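Long-range contacts in serpin B3 (Homo sapiens, PDB 4ZK3), which belongs to the serpin family and probably inhibits proteases, and as the psoriasis-associated Pso p27 forms large aggregates: residues 24-29 with 289-293; 88-92 with 375-380; 136-140 with 168-174; 158-164 with 329-333. All coordinates share one frame; numbering follows the deposited sequence.

Overall arrangement
All four contacts belong to one serpin body: contacts 1, 2 and 4 lie 11 to 13 Å from its centre, contact 3 at 27 Å. Contacts 1 and 4 share a sheet, where 289-293 and 329-333 are neighbouring antiparallel strands, E291 and Y293 probably hydrogen-bonding through their backbones to A332 and H330. Each mixes apolar packing with a direct hydrogen bond and bridging waters. Contact 4 also meets contact 3 through I163 and I168, and 158-164 and 168-174 belong to one connection. Contact 3 relies on CH-pi and CA-H...O contacts and apolar packing, with no hydrogen bond between the segments. Contact 2, across the chain's centre from contacts 1 and 4, is van der Waals packing of a helix end on a hairpin turn.

Contact 1: 24-29 with 289-293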
loop_
_atom_site.group_PDB
_atom_site.type_symbol
_atom_site.label_atom_id
_atom_site.label_comp_id
_atom_site.label_asym_id
_atom_site.label_seq_id
_atom_site.Cartn_x
_atom_site.Cartn_y
_atom_site.Cartn_z
ATOM N N GLU A 24 16.998 3.456 2.871
ATOM C CA GLU A 24 16.165 4.281 1.985
ATOM C C GLU A 24 15.569 5.472 2.751
ATOM O O GLU A 24 15.059 5.334 3.849
ATOM C CB GLU A 24 15.048 3.436 1.353
ATOM C CG GLU A 24 15.525 2.260 0.478
ATOM C CD GLU A 24 16.285 2.706 -0.768
ATOM O OE1 GLU A 24 15.842 3.712 -1.391
ATOM O OE2 GLU A 24 17.308 2.046 -1.118
ATOM N N ASN A 25 15.702 6.656 2.188
ATOM C CA ASN A 25 15.126 7.849 2.770
ATOM C C ASN A 25 13.587 7.822 2.628
ATOM O O ASN A 25 12.857 7.938 3.614
ATOM C CB ASN A 25 15.693 9.084 2.077
ATOM C CG ASN A 25 17.220 9.183 2.172
ATOM O OD1 ASN A 25 17.881 8.541 3.006
ATOM N ND2 ASN A 25 17.776 9.997 1.309
ATOM N N ASN A 26 13.113 7.645 1.402
ATOM C CA ASN A 26 11.656 7.575 1.134
ATOM C C ASN A 26 11.063 6.204 1.373
ATOM O O ASN A 26 11.754 5.166 1.150
ATOM C CB ASN A 26 11.399 7.969 -0.312
ATOM C CG ASN A 26 11.934 9.314 -0.591
ATOM O OD1 ASN A 26 12.134 10.062 0.343
ATOM N ND2 ASN A 26 12.120 9.664 -1.841
ATOM N N ILE A 27 9.767 6.193 1.742
ATOM C CA ILE A 27 9.019 4.978 2.031
ATOM C C ILE A 27 7.676 5.142 1.255
ATOM O O ILE A 27 7.098 6.202 1.225
ATOM C CB ILE A 27 8.749 4.861 3.547
ATOM C CG1 ILE A 27 10.057 4.524 4.318
ATOM C CG2 ILE A 27 7.619 3.864 3.857
ATOM C CD1 ILE A 27 9.858 4.693 5.812
ATOM N N PHE A 28 7.248 4.117 0.540
ATOM C CA PHE A 28 5.950 4.169 -0.123
ATOM C C PHE A 28 5.486 2.747 -0.426
ATOM O O PHE A 28 6.246 1.899 -0.955
ATOM C CB PHE A 28 5.982 5.082 -1.338
ATOM C CG PHE A 28 4.677 5.244 -1.957
ATOM C CD1 PHE A 28 3.728 6.088 -1.383
ATOM C CD2 PHE A 28 4.330 4.472 -3.064
ATOM C CE1 PHE A 28 2.451 6.193 -1.932
ATOM C CE2 PHE A 28 3.031 4.543 -3.597
ATOM C CZ PHE A 28 2.101 5.422 -3.045
ATOM N N TYR A 29 4.225 2.449 -0.039
ATOM C CA TYR A 29 3.702 1.085 -0.102
ATOM C C TYR A 29 2.176 1.138 -0.003
ATOM O O TYR A 29 1.589 2.184 0.382
ATOM C CB TYR A 29 4.243 0.192 1.009
ATOM C CG TYR A 29 3.910 0.615 2.445
ATOM C CD1 TYR A 29 4.684 1.600 3.101
ATOM C CD2 TYR A 29 2.942 -0.047 3.177
ATOM C CE1 TYR A 29 4.392 1.990 4.420
ATOM C CE2 TYR A 29 2.652 0.318 4.481
ATOM C CZ TYR A 29 3.373 1.351 5.098
ATOM O OH TYR A 29 3.122 1.667 6.435
ATOM N N VAL A 289 8.122 8.719 -6.083
ATOM C CA VAL A 289 8.756 7.756 -5.230
ATOM C C VAL A 289 8.529 6.328 -5.774
ATOM O O VAL A 289 7.384 5.939 -6.061
ATOM C CB VAL A 289 8.210 7.868 -3.799
ATOM C CG1 VAL A 289 8.705 6.731 -2.915
ATOM C CG2 VAL A 289 8.558 9.219 -3.177
ATOM N N GLU A 290 9.602 5.527 -5.783
ATOM C CA GLU A 290 9.555 4.172 -6.210
ATOM C C GLU A 290 10.298 3.326 -5.215
ATOM O O GLU A 290 11.463 3.555 -4.970
ATOM C CB GLU A 290 10.182 4.094 -7.585
ATOM C CG GLU A 290 9.547 5.039 -8.573
ATOM C CD GLU A 290 10.007 4.778 -10.008
ATOM O OE1 GLU A 290 10.536 5.710 -10.635
ATOM O OE2 GLU A 290 9.769 3.648 -10.526
ATOM N N GLU A 291 9.637 2.396 -4.558
ATOM C CA GLU A 291 10.354 1.561 -3.609
ATOM C C GLU A 291 9.963 0.092 -3.701
ATOM O O GLU A 291 8.815 -0.247 -4.090
ATOM C CB GLU A 291 10.104 2.040 -2.184
ATOM C CG GLU A 291 10.436 3.503 -1.885
ATOM C CD GLU A 291 11.918 3.861 -1.901
ATOM O OE1 GLU A 291 12.804 3.003 -1.637
ATOM O OE2 GLU A 291 12.161 5.028 -2.176
ATOM N N SER A 292 10.890 -0.762 -3.297
ATOM C CA SER A 292 10.703 -2.207 -3.213
ATOM C C SER A 292 10.890 -2.760 -1.810
ATOM O O SER A 292 11.726 -2.301 -1.099
ATOM C CB SER A 292 11.715 -2.906 -4.109
ATOM O OG SER A 292 11.526 -2.503 -5.447
ATOM N N TYR A 293 10.172 -3.825 -1.454
ATOM C CA TYR A 293 10.305 -4.444 -0.147
ATOM C C TYR A 293 10.333 -5.920 -0.307
ATOM O O TYR A 293 9.458 -6.491 -0.984
ATOM C CB TYR A 293 9.181 -4.028 0.846
ATOM C CG TYR A 293 9.076 -2.519 0.953
ATOM C CD1 TYR A 293 8.352 -1.775 0.009
ATOM C CD2 TYR A 293 9.770 -1.836 1.922
ATOM C CE1 TYR A 293 8.321 -0.404 0.093
ATOM C CE2 TYR A 293 9.752 -0.478 1.997
ATOM C CZ TYR A 293 9.010 0.226 1.088
ATOM O OH TYR A 293 9.049 1.582 1.143
HETATM O O HOH W 1 14.462 5.890 -1.318
HETATM O O HOH W 2 11.790 2.425 1.422
#
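Y293 reaches from its strand to the backbone of F28, where strand 27-29 passes over 289-293 at 74°, the axes 6.5 Å apart at their closest. Its CG lies beside its own backbone N (chi1 -54°), which sends the ring along the strand face, with F28 O at the ring edge, and brings OH to F28 N. The resulting F28 N to Y293 OH hydrogen bond is 3.2 Å long. The same hydroxyl lies 2.9 Å from the oxygen of water 2, which probably donates to N26 O at 2.8 Å. F19 stacks on the Y293 ring and also meets Y29, edge to face.

Apolar packing continues toward V289, whose CG1 presses on F28 CB at 3.6 Å and also lies near N26 CB. The N26 amide itself is turned to the backbone of S388 and S389. E291, bent at chi2, bends back alongside N26 O and places its carboxylate next to that of E24, with OE1 of E24 and OE1 of E291 3.1 Å apart and the two planes 49° apart.

Water 1 reconciles this pair by donating to both E24 OE1 and E291 OE2. Two carboxylates so close would be expected to raise each other's proton affinity, an effect the low pH of this crystal form may accommodate, although E24 is poorly ordered. Toward Y293, by contrast, the interface is carried by neutral hydrogen bonding and ring packing.

Contact 2: 88-92 with 375-380; sequences LLTEF and QNKTNS
The last turn of helix 81-91 lies against the tight turn 375-380, L88 facing T378 with CA atoms 7.6 Å apart and F92, the first residue to leave helical conformation, facing Q375 at 8.1 Å. The turn joins strands 369-375 and 380-387 of a serpin hairpin, and N379 and S380 both face Q375 in a G1 beta bulge.

The F92 ring is the central side chain. With CG beside its backbone N (chi1 -62°), it stands with its rim toward the turn. S380 OG lies in the ring plane at this edge, and S380 CB comes within 3.6 Å of F92 CZ; T378 OG1 is modelled nearby, but its position is doubtful. Q375 OE1 also lies near the ring plane, by F92 CD1. Over one face, displaced toward the rim, sits the carbonyl oxygen of L88.

Beside the ring, L88 CD2 meets T378 CB at 3.7 Å and S380 OG at 3.6 Å. T378 CG2 lies against the helix, between L88 CD2 and the bent chain of E91, whose CG is 4.0 Å from T378 CG2. Beyond the contact, F92 packs on L101 and I103 of strand 99-110, and K377 makes a salt bridge to D240.

S380 OG and Q375 OE1 meet outward C-H dipoles of the ring, which may be mildly favourable; the L88 carbonyl over the face gains nothing from this. Otherwise van der Waals packing joins helix to hairpin, and the turn keeps its shape through backbone bonds between Q375 and S380 and, less surely, a 2.9 Å hydrogen bond between T378 OG1 and S380 OG.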
loop_
_atom_site.group_PDB
_atom_site.type_symbol
_atom_site.label_atom_id
_atom_site.label_comp_id
_atom_site.label_asym_id
_atom_site.label_seq_id
_atom_site.Cartn_x
_atom_site.Cartn_y
_atom_site.Cartn_z
ATOM N N LEU A 88 -15.141 -4.539 0.540
ATOM C CA LEU A 88 -14.112 -3.560 0.232
ATOM C C LEU A 88 -13.588 -3.657 -1.191
ATOM O O LEU A 88 -13.532 -2.640 -1.891
ATOM C CB LEU A 88 -12.909 -3.691 1.161
ATOM C CG LEU A 88 -12.895 -2.881 2.452
ATOM C CD1 LEU A 88 -11.515 -3.050 3.078
ATOM C CD2 LEU A 88 -13.250 -1.406 2.234
ATOM N N LEU A 89 -13.160 -4.848 -1.624
ATOM C CA LEU A 89 -12.622 -4.991 -2.988
ATOM C C LEU A 89 -13.549 -4.374 -4.051
ATOM O O LEU A 89 -13.081 -3.677 -4.958
ATOM C CB LEU A 89 -12.278 -6.474 -3.310
ATOM C CG LEU A 89 -11.100 -7.074 -2.513
ATOM C CD1 LEU A 89 -10.936 -8.529 -2.864
ATOM C CD2 LEU A 89 -9.782 -6.355 -2.807
ATOM N N THR A 90 -14.863 -4.605 -3.903
ATOM C CA THR A 90 -15.900 -4.079 -4.806
ATOM C C THR A 90 -15.809 -2.554 -4.911
ATOM O O THR A 90 -15.882 -1.997 -6.000
ATOM C CB THR A 90 -17.330 -4.400 -4.297
ATOM O OG1 THR A 90 -17.379 -5.717 -3.775
ATOM C CG2 THR A 90 -18.357 -4.303 -5.425
ATOM N N GLU A 91 -15.651 -1.899 -3.765
ATOM C CA GLU A 91 -15.593 -0.426 -3.683
ATOM C C GLU A 91 -14.356 0.153 -4.332
ATOM O O GLU A 91 -14.343 1.236 -4.870
ATOM C CB GLU A 91 -15.584 -0.016 -2.229
ATOM C CG GLU A 91 -16.790 -0.496 -1.438
ATOM C CD GLU A 91 -17.922 0.488 -1.484
ATOM O OE1 GLU A 91 -18.586 0.641 -0.434
ATOM O OE2 GLU A 91 -18.117 1.124 -2.557
ATOM N N PHE A 92 -13.307 -0.630 -4.321
ATOM C CA PHE A 92 -12.050 -0.210 -4.855
ATOM C C PHE A 92 -11.953 -0.450 -6.355
ATOM O O PHE A 92 -10.818 -0.513 -6.889
ATOM C CB PHE A 92 -10.919 -0.987 -4.145
ATOM C CG PHE A 92 -10.816 -0.749 -2.669
ATOM C CD1 PHE A 92 -11.476 0.283 -2.044
ATOM C CD2 PHE A 92 -10.012 -1.573 -1.917
ATOM C CE1 PHE A 92 -11.344 0.490 -0.677
ATOM C CE2 PHE A 92 -9.878 -1.400 -0.543
ATOM C CZ PHE A 92 -10.529 -0.346 0.083
ATOM N N GLN A 375 -9.453 6.261 0.555
ATOM C CA GLN A 375 -10.816 6.155 -0.035
ATOM C C GLN A 375 -11.806 6.649 1.037
ATOM O O GLN A 375 -11.883 6.113 2.153
ATOM C CB GLN A 375 -11.074 4.789 -0.606
ATOM C CG GLN A 375 -12.421 4.165 -0.333
ATOM C CD GLN A 375 -13.332 4.172 -1.485
ATOM O OE1 GLN A 375 -12.985 3.730 -2.572
ATOM N NE2 GLN A 375 -14.533 4.625 -1.253
ATOM N N ASN A 376 -12.490 7.748 0.748
ATOM C CA ASN A 376 -13.180 8.449 1.868
ATOM C C ASN A 376 -14.431 7.723 2.474
ATOM O O ASN A 376 -14.589 7.669 3.674
ATOM C CB ASN A 376 -13.536 9.879 1.441
ATOM C CG ASN A 376 -12.306 10.757 1.223
ATOM O OD1 ASN A 376 -11.316 10.682 1.937
ATOM N ND2 ASN A 376 -12.404 11.617 0.291
ATOM N N LYS A 377 -15.250 7.115 1.634
ATOM C CA LYS A 377 -16.482 6.434 2.099
ATOM C C LYS A 377 -16.185 5.231 2.966
ATOM O O LYS A 377 -16.855 5.003 3.958
ATOM C CB LYS A 377 -17.325 6.013 0.896
ATOM C CG LYS A 377 -18.274 7.141 0.487
ATOM C CD LYS A 377 -18.317 7.519 -0.999
ATOM C CE LYS A 377 -18.071 9.024 -1.174
ATOM N NZ LYS A 377 -18.674 9.496 -2.438
ATOM N N THR A 378 -15.173 4.448 2.584
ATOM C CA THR A 378 -14.775 3.282 3.357
ATOM C C THR A 378 -13.766 3.587 4.374
ATOM O O THR A 378 -13.395 2.711 5.142
ATOM C CB THR A 378 -14.186 2.211 2.461
ATOM O OG1 THR A 378 -12.967 2.681 1.858
ATOM C CG2 THR A 378 -15.187 1.858 1.375
ATOM N N ASN A 379 -13.244 4.807 4.350
ATOM C CA ASN A 379 -12.139 5.166 5.240
ATOM C C ASN A 379 -10.832 4.276 5.195
ATOM O O ASN A 379 -10.176 3.959 6.228
ATOM C CB ASN A 379 -12.696 5.259 6.647
ATOM C CG ASN A 379 -11.944 6.267 7.480
ATOM O OD1 ASN A 379 -11.687 7.397 7.065
ATOM N ND2 ASN A 379 -11.596 5.860 8.678
ATOM N N SER A 380 -10.488 3.844 4.008
ATOM C CA SER A 380 -9.407 2.899 3.811
ATOM C C SER A 380 -8.164 3.602 3.294
ATOM O O SER A 380 -8.245 4.389 2.339
ATOM C CB SER A 380 -9.828 1.848 2.806
ATOM O OG SER A 380 -10.934 1.179 3.346
#

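Contact 3: 136-140 with 168-174; sequences FANAP and IGSNTTL
The F136 ring has the methyl of T172 squarely over one face: CG2 stands 3.7 Å from the centroid and only 1° off the ring normal, a CH-pi contact. I168 CG2 approaches the same ring obliquely, 3.7 Å from CD1. Both segments flank helix 140-153, the helix that lies across the main sheet of the serpin fold: 136-140 leads into it, and 168-174 ends the return to strand 174-185. The ring also touches S143 and I147 of the helix and V175 of the strand, so it fills the corner where these elements meet.

T172 works from both branches. Its first torsion (-70°) puts CG2 anti to the backbone N, over the ring, and leaves OG1 to accept a hydrogen bond from G169 N at 3.1 Å. T172 N in turn donates to G169 O, closing a type I turn from G169 to T172. Farther on, T173 and L174 both face G351 in a classic beta bulge.

P140, in the first turn of the helix, packs CB and CG against this turn, with CB 3.5 Å from G169 C and also touching I168 CG2.

Between F136 and P140 the two backbones draw close, A137 and S170 having CA atoms 4.2 Å apart. Two CA-H...O contacts link them in reciprocal fashion: A137 CA approaches S170 O at 3.5 Å, and S170 CA points its hydrogen at F136 O, 3.2 Å away with an angle of 166° at the hydrogen.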
loop_
_atom_site.group_PDB
_atom_site.type_symbol
_atom_site.label_atom_id
_atom_site.label_comp_id
_atom_site.label_asym_id
_atom_site.label_seq_id
_atom_site.Cartn_x
_atom_site.Cartn_y
_atom_site.Cartn_z
ATOM N N PHE A 136 5.943 -23.611 -14.489
ATOM C CA PHE A 136 7.019 -23.281 -13.573
ATOM C C PHE A 136 8.042 -24.432 -13.692
ATOM O O PHE A 136 9.228 -24.203 -13.543
ATOM C CB PHE A 136 6.595 -23.177 -12.068
ATOM C CG PHE A 136 5.782 -21.918 -11.676
ATOM C CD1 PHE A 136 6.274 -20.640 -11.884
ATOM C CD2 PHE A 136 4.547 -22.049 -11.029
ATOM C CE1 PHE A 136 5.550 -19.509 -11.506
ATOM C CE2 PHE A 136 3.818 -20.936 -10.669
ATOM C CZ PHE A 136 4.323 -19.662 -10.912
ATOM N N ALA A 137 7.556 -25.664 -13.901
ATOM C CA ALA A 137 8.430 -26.839 -13.826
ATOM C C ALA A 137 9.509 -26.743 -14.865
ATOM O O ALA A 137 10.673 -26.846 -14.541
ATOM C CB ALA A 137 7.648 -28.139 -14.015
ATOM N N ASN A 138 9.116 -26.511 -16.109
ATOM C CA ASN A 138 10.086 -26.471 -17.175
ATOM C C ASN A 138 10.495 -25.097 -17.617
ATOM O O ASN A 138 11.383 -24.996 -18.421
ATOM C CB ASN A 138 9.551 -27.182 -18.401
ATOM C CG ASN A 138 8.936 -28.511 -18.064
ATOM O OD1 ASN A 138 7.760 -28.752 -18.371
ATOM N ND2 ASN A 138 9.676 -29.337 -17.377
ATOM N N ALA A 139 9.870 -24.033 -17.127
ATOM C CA ALA A 139 10.131 -22.698 -17.670
ATOM C C ALA A 139 9.925 -21.625 -16.595
ATOM O O ALA A 139 9.112 -20.731 -16.745
ATOM C CB ALA A 139 9.231 -22.495 -18.871
ATOM N N PRO A 140 10.677 -21.741 -15.498
ATOM C CA PRO A 140 10.409 -20.903 -14.336
ATOM C C PRO A 140 10.764 -19.462 -14.605
ATOM O O PRO A 140 10.112 -18.554 -14.066
ATOM C CB PRO A 140 11.322 -21.465 -13.258
ATOM C CG PRO A 140 12.413 -22.152 -14.024
ATOM C CD PRO A 140 11.772 -22.692 -15.262
ATOM N N ILE A 168 11.652 -17.274 -8.198
ATOM C CA ILE A 168 10.903 -18.339 -8.861
ATOM C C ILE A 168 11.900 -19.427 -9.371
ATOM O O ILE A 168 12.940 -19.096 -9.928
ATOM C CB ILE A 168 10.101 -17.836 -10.088
ATOM C CG1 ILE A 168 9.084 -16.755 -9.724
ATOM C CG2 ILE A 168 9.391 -18.982 -10.751
ATOM C CD1 ILE A 168 8.378 -17.085 -8.438
ATOM N N GLY A 169 11.526 -20.694 -9.205
ATOM C CA GLY A 169 12.353 -21.866 -9.546
ATOM C C GLY A 169 11.493 -22.970 -10.143
ATOM O O GLY A 169 10.253 -22.832 -10.227
ATOM N N SER A 170 12.102 -24.070 -10.589
ATOM C CA SER A 170 11.300 -25.136 -11.260
ATOM C C SER A 170 10.502 -25.913 -10.229
ATOM O O SER A 170 9.570 -26.653 -10.562
ATOM C CB SER A 170 12.192 -26.089 -12.043
ATOM O OG SER A 170 13.151 -26.550 -11.130
ATOM N N ASN A 171 10.852 -25.756 -8.958
ATOM C CA ASN A 171 10.004 -26.315 -7.930
ATOM C C ASN A 171 8.824 -25.362 -7.407
ATOM O O ASN A 171 8.078 -25.732 -6.524
ATOM C CB ASN A 171 10.887 -26.786 -6.804
ATOM C CG ASN A 171 11.594 -25.647 -6.156
ATOM O OD1 ASN A 171 11.921 -24.634 -6.824
ATOM N ND2 ASN A 171 11.800 -25.759 -4.854
ATOM N N THR A 172 8.644 -24.187 -8.003
ATOM C CA THR A 172 7.571 -23.244 -7.596
ATOM C C THR A 172 6.249 -23.792 -7.998
ATOM O O THR A 172 6.100 -24.248 -9.112
ATOM C CB THR A 172 7.806 -21.858 -8.223
ATOM O OG1 THR A 172 8.949 -21.292 -7.589
ATOM C CG2 THR A 172 6.649 -20.892 -7.961
ATOM N N THR A 173 5.261 -23.797 -7.091
ATOM C CA THR A 173 3.937 -24.253 -7.517
ATOM C C THR A 173 2.807 -23.200 -7.492
ATOM O O THR A 173 1.772 -23.435 -8.104
ATOM C CB THR A 173 3.495 -25.488 -6.734
ATOM O OG1 THR A 173 3.523 -25.187 -5.336
ATOM C CG2 THR A 173 4.387 -26.681 -7.120
ATOM N N LEU A 174 3.039 -22.073 -6.807
ATOM C CA LEU A 174 2.023 -21.050 -6.520
ATOM C C LEU A 174 2.686 -19.659 -6.427
ATOM O O LEU A 174 3.638 -19.484 -5.713
ATOM C CB LEU A 174 1.364 -21.416 -5.178
ATOM C CG LEU A 174 0.576 -20.315 -4.468
ATOM C CD1 LEU A 174 -0.854 -20.687 -4.144
ATOM C CD2 LEU A 174 1.264 -19.921 -3.192
#

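Contact 4: 158-164 with 329-333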
loop_
_atom_site.group_PDB
_atom_site.type_symbol
_atom_site.label_atom_id
_atom_site.label_comp_id
_atom_site.label_asym_id
_atom_site.label_seq_id
_atom_site.Cartn_x
_atom_site.Cartn_y
_atom_site.Cartn_z
ATOM N N LYS A 158 3.554 0.911 -14.415
ATOM C CA LYS A 158 4.394 1.557 -13.379
ATOM C C LYS A 158 5.137 0.606 -12.470
ATOM O O LYS A 158 6.104 1.012 -11.813
ATOM C CB LYS A 158 3.531 2.454 -12.447
ATOM C CG LYS A 158 2.893 3.647 -13.150
ATOM C CD LYS A 158 3.859 4.416 -14.055
ATOM C CE LYS A 158 3.108 5.433 -14.880
ATOM N NZ LYS A 158 4.032 6.105 -15.786
ATOM N N ILE A 159 4.617 -0.623 -12.292
ATOM C CA ILE A 159 5.317 -1.612 -11.480
ATOM C C ILE A 159 5.926 -2.627 -12.441
ATOM O O ILE A 159 5.201 -3.472 -12.993
ATOM C CB ILE A 159 4.387 -2.329 -10.485
ATOM C CG1 ILE A 159 3.673 -1.262 -9.657
ATOM C CG2 ILE A 159 5.205 -3.292 -9.643
ATOM C CD1 ILE A 159 4.629 -0.433 -8.798
ATOM N N LYS A 160 7.220 -2.494 -12.663
ATOM C CA LYS A 160 7.967 -3.419 -13.507
ATOM C C LYS A 160 8.781 -4.351 -12.701
ATOM O O LYS A 160 9.257 -3.998 -11.654
ATOM C CB LYS A 160 8.893 -2.611 -14.402
ATOM C CG LYS A 160 8.201 -1.644 -15.359
ATOM C CD LYS A 160 9.253 -1.187 -16.428
ATOM C CE LYS A 160 8.641 -0.473 -17.564
ATOM N NZ LYS A 160 7.830 0.641 -17.032
ATOM N N ASN A 161 8.953 -5.581 -13.192
ATOM C CA ASN A 161 9.886 -6.524 -12.590
ATOM C C ASN A 161 9.537 -6.818 -11.095
ATOM O O ASN A 161 10.402 -6.926 -10.218
ATOM C CB ASN A 161 11.347 -6.088 -12.824
ATOM C CG ASN A 161 12.354 -7.230 -12.604
ATOM O OD1 ASN A 161 13.229 -7.161 -11.749
ATOM N ND2 ASN A 161 12.241 -8.273 -13.401
ATOM N N LEU A 162 8.255 -6.961 -10.806
ATOM C CA LEU A 162 7.823 -7.134 -9.421
ATOM C C LEU A 162 8.626 -8.223 -8.718
ATOM O O LEU A 162 9.061 -8.025 -7.611
ATOM C CB LEU A 162 6.311 -7.465 -9.373
ATOM C CG LEU A 162 5.811 -7.831 -7.950
ATOM C CD1 LEU A 162 5.955 -6.666 -6.952
ATOM C CD2 LEU A 162 4.389 -8.359 -8.050
ATOM N N ILE A 163 8.811 -9.356 -9.414
ATOM C CA ILE A 163 9.481 -10.519 -8.878
ATOM C C ILE A 163 10.873 -10.638 -9.579
ATOM O O ILE A 163 10.940 -11.025 -10.746
ATOM C CB ILE A 163 8.700 -11.808 -9.104
ATOM C CG1 ILE A 163 7.252 -11.750 -8.524
ATOM C CG2 ILE A 163 9.433 -12.954 -8.424
ATOM C CD1 ILE A 163 6.421 -12.909 -9.011
ATOM N N PRO A 164 11.948 -10.261 -8.874
ATOM C CA PRO A 164 13.276 -10.359 -9.468
ATOM C C PRO A 164 13.770 -11.813 -9.546
ATOM O O PRO A 164 13.150 -12.725 -8.981
ATOM C CB PRO A 164 14.148 -9.511 -8.523
ATOM C CG PRO A 164 13.186 -8.560 -7.867
ATOM C CD PRO A 164 12.003 -9.475 -7.624
ATOM N N LEU A 329 7.005 -10.366 -1.765
ATOM C CA LEU A 329 7.600 -9.191 -2.371
ATOM C C LEU A 329 6.542 -8.088 -2.623
ATOM O O LEU A 329 5.384 -8.381 -2.947
ATOM C CB LEU A 329 8.218 -9.553 -3.695
ATOM C CG LEU A 329 9.295 -10.628 -3.675
ATOM C CD1 LEU A 329 9.820 -10.669 -5.065
ATOM C CD2 LEU A 329 10.411 -10.278 -2.719
ATOM N N HIS A 330 6.967 -6.849 -2.470
ATOM C CA HIS A 330 6.117 -5.667 -2.687
ATOM C C HIS A 330 6.907 -4.601 -3.379
ATOM O O HIS A 330 8.082 -4.351 -3.028
ATOM C CB HIS A 330 5.623 -5.140 -1.355
ATOM C CG HIS A 330 4.586 -4.063 -1.450
ATOM N ND1 HIS A 330 3.276 -4.303 -1.834
ATOM C CD2 HIS A 330 4.650 -2.744 -1.166
ATOM C CE1 HIS A 330 2.587 -3.168 -1.802
ATOM N NE2 HIS A 330 3.404 -2.210 -1.438
ATOM N N LYS A 331 6.246 -3.922 -4.303
ATOM C CA LYS A 331 6.811 -2.807 -5.004
ATOM C C LYS A 331 5.736 -1.727 -5.253
ATOM O O LYS A 331 4.599 -2.005 -5.585
ATOM C CB LYS A 331 7.415 -3.333 -6.318
ATOM C CG LYS A 331 8.402 -2.379 -6.934
ATOM C CD LYS A 331 9.116 -2.987 -8.131
ATOM C CE LYS A 331 10.018 -1.950 -8.773
ATOM N NZ LYS A 331 10.850 -2.604 -9.822
ATOM N N ALA A 332 6.122 -0.475 -5.161
ATOM C CA ALA A 332 5.152 0.618 -5.169
ATOM C C ALA A 332 5.738 1.863 -5.818
ATOM O O ALA A 332 6.960 2.086 -5.776
ATOM C CB ALA A 332 4.648 0.927 -3.750
ATOM N N PHE A 333 4.851 2.652 -6.413
ATOM C CA PHE A 333 5.177 3.857 -7.203
ATOM C C PHE A 333 4.155 4.946 -6.915
ATOM O O PHE A 333 2.940 4.670 -6.863
ATOM C CB PHE A 333 5.041 3.470 -8.693
ATOM C CG PHE A 333 5.080 4.646 -9.663
ATOM C CD1 PHE A 333 3.924 5.380 -9.968
ATOM C CD2 PHE A 333 6.263 4.969 -10.317
ATOM C CE1 PHE A 333 3.965 6.484 -10.855
ATOM C CE2 PHE A 333 6.304 6.034 -11.267
ATOM C CZ PHE A 333 5.148 6.783 -11.526
HETATM O O HOH W 3 8.926 -0.666 -11.630
HETATM O O HOH W 4 11.905 -5.048 -9.260
#
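K331 makes the direct polar link of this contact, donating from NZ to K160 O at 2.8 Å. The loop 158-164, which follows helix 140-153, here lies over strand 329-333 of the main serpin sheet. Along one edge that strand pairs with strand 340-351, which sits between 325-336 and 174-185, as expected of an inserted reactive-centre loop, consistent with a cleaved, relaxed serpin.

The polar interactions gather round one ammonium group. K331 leaves the strand with CG anti to its backbone N (chi1 -162°) and stays fully extended, so that NZ meets the K160 carbonyl almost head-on, at a C=O...N angle of 160°. Water 4 accepts from K331 NZ at 2.7 Å and donates to N161 O at 2.6 Å. Water 3 accepts from K160 N and from NZ. The ammonium group is thus solvated by one carbonyl and two waters, the bond to water 3 being weak.

The CH-pi contact is made by K158, whose CD lies over one face of the F333 ring, 3.9 Å from the centroid and offset toward the rim. Its own NZ has a long, weak ion pair with E342.

Apolar contacts flank the K331 chain. I159 and L162 slide past it, pointing the other way: I159 CG2 is 4.0 Å and L162 CD1 3.7 Å from K331 CB. I159 CD1 continues to F333 CB. At the far end one methyl, L329 CD1, meets three loop residues, packing on I163 CG2, touching L162 O and reaching P164 CD at 3.6 Å.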